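Local coordinates for protein transcriptional regulator, LacI family (Burkholderia phymatum, PDB 2RGY) that probably regulates transcription as a LacI-family DNA-binding protein, its periplasmic binding protein-like part being expected to sense a small ligand such as a sugar, at residues G192-N197 with S220-D225. Numbering follows the deposited sequence.
Sequences GLFCAN and SVIGYD
The Phe194 ring meets Tyr224 at its edge: Tyr224 CD1 lies in the plane of the Phe194 ring, 3.8 Å from Phe194 CZ. The Ile222 and Gly223 carbonyl oxygens also lie near that plane. Phe150 stacks with the Phe194 ring. Ile222 CG2 touches Phe194 CD1 at 3.8 Å. Phe194 CG is anti to the backbone N (chi1 171°), which carries the ring along the sheet toward Tyr224. Ala196 O sits oblique to the Tyr224 ring, 3.6 Å from Tyr224 CG. Tyr224 OH hydrogen-bonds His112 ND1, and Ala196 O accepts from Arg146. Strands 192-195 and 220-223, with helix 198-210 between them, form a parallel beta-alpha-beta unit in the Rossmann-like C-terminal subdomain of the periplasmic-binding-protein fold. Three nearly straight backbone hydrogen bonds join them: Leu193 N to Ser220 O (2.8 Å), Ile222 N to Leu193 O (3.0 Å) and Cys195 N to Ile222 O (3.1 Å). On the opposite face from Phe194, Leu193 and Val221 pack against Phe208 of the connecting helix. Beyond the strands, Asn197 CA makes a CH-O contact with Tyr224 O at 3.2 Å. Asn197 is the N-cap of helix 198-210, its OD1 accepting from Met200 N.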
# COMPACT_ATOMS: atom_id res chain seq x y z
N GLY A 192 -13.31 -2.93 -24.37
CA GLY A 192 -12.57 -3.69 -23.37
C GLY A 192 -11.19 -3.11 -23.17
O GLY A 192 -10.48 -2.83 -24.14
N LEU A 193 -10.79 -2.95 -21.91
CA LEU A 193 -9.50 -2.37 -21.56
C LEU A 193 -8.64 -3.26 -20.67
O LEU A 193 -9.11 -3.80 -19.68
CB LEU A 193 -9.71 -1.03 -20.85
CG LEU A 193 -8.48 -0.36 -20.21
CD1 LEU A 193 -7.51 0.06 -21.28
CD2 LEU A 193 -8.91 0.85 -19.39
N PHE A 194 -7.37 -3.40 -21.04
CA PHE A 194 -6.43 -4.18 -20.26
C PHE A 194 -5.38 -3.25 -19.66
O PHE A 194 -4.70 -2.52 -20.38
CB PHE A 194 -5.74 -5.23 -21.13
CG PHE A 194 -4.60 -5.92 -20.46
CD1 PHE A 194 -4.71 -6.35 -19.13
CD2 PHE A 194 -3.44 -6.22 -21.17
CE1 PHE A 194 -3.67 -7.07 -18.52
CE2 PHE A 194 -2.39 -6.94 -20.58
CZ PHE A 194 -2.50 -7.37 -19.25
N CYS A 195 -5.27 -3.28 -18.34
CA CYS A 195 -4.30 -2.46 -17.62
C CYS A 195 -3.19 -3.35 -17.06
O CYS A 195 -3.45 -4.31 -16.35
CB CYS A 195 -4.99 -1.71 -16.49
SG CYS A 195 -6.16 -0.50 -17.09
N ALA A 196 -1.95 -2.99 -17.37
CA ALA A 196 -0.77 -3.74 -16.96
C ALA A 196 -0.67 -4.08 -15.47
O ALA A 196 0.07 -5.00 -15.10
CB ALA A 196 0.49 -3.00 -17.42
N ASN A 197 -1.37 -3.33 -14.63
CA ASN A 197 -1.38 -3.61 -13.20
C ASN A 197 -2.65 -3.05 -12.58
O ASN A 197 -3.26 -2.13 -13.14
CB ASN A 197 -0.11 -3.08 -12.50
CG ASN A 197 -0.16 -1.59 -12.21
OD1 ASN A 197 -0.94 -0.83 -12.80
ND2 ASN A 197 0.71 -1.15 -11.30
N SER A 220 -15.47 -2.87 -20.17
CA SER A 220 -15.04 -3.96 -19.31
C SER A 220 -13.56 -3.72 -19.06
O SER A 220 -12.81 -3.47 -19.99
CB SER A 220 -15.25 -5.30 -19.99
OG SER A 220 -16.62 -5.66 -19.99
N VAL A 221 -13.16 -3.79 -17.80
CA VAL A 221 -11.78 -3.53 -17.42
C VAL A 221 -11.15 -4.70 -16.68
O VAL A 221 -11.74 -5.22 -15.74
CB VAL A 221 -11.69 -2.28 -16.50
CG1 VAL A 221 -10.24 -1.99 -16.13
CG2 VAL A 221 -12.33 -1.08 -17.19
N ILE A 222 -9.97 -5.11 -17.09
CA ILE A 222 -9.29 -6.20 -16.40
C ILE A 222 -7.90 -5.76 -15.97
O ILE A 222 -7.16 -5.18 -16.76
CB ILE A 222 -9.17 -7.46 -17.27
CG1 ILE A 222 -8.47 -8.55 -16.48
CG2 ILE A 222 -8.41 -7.15 -18.55
CD1 ILE A 222 -8.59 -9.94 -17.11
N GLY A 223 -7.56 -6.02 -14.71
CA GLY A 223 -6.26 -5.62 -14.21
C GLY A 223 -5.23 -6.74 -14.21
O GLY A 223 -5.45 -7.80 -14.79
N TYR A 224 -4.11 -6.51 -13.53
CA TYR A 224 -3.04 -7.50 -13.49
C TYR A 224 -2.35 -7.43 -12.13
O TYR A 224 -2.04 -6.34 -11.66
CB TYR A 224 -2.05 -7.21 -14.61
CG TYR A 224 -1.17 -8.37 -15.00
CD1 TYR A 224 -1.49 -9.18 -16.08
CD2 TYR A 224 0.01 -8.63 -14.31
CE1 TYR A 224 -0.65 -10.23 -16.48
CE2 TYR A 224 0.87 -9.66 -14.69
CZ TYR A 224 0.53 -10.46 -15.78
OH TYR A 224 1.40 -11.47 -16.19
N ASP A 225 -2.12 -8.60 -11.53
CA ASP A 225 -1.47 -8.77 -10.22
C ASP A 225 -2.45 -9.43 -9.26
O ASP A 225 -2.13 -10.43 -8.62
CB ASP A 225 -1.02 -7.44 -9.58
CG ASP A 225 0.20 -6.82 -10.26
OD1 ASP A 225 0.98 -7.54 -10.91
OD2 ASP A 225 0.39 -5.58 -10.14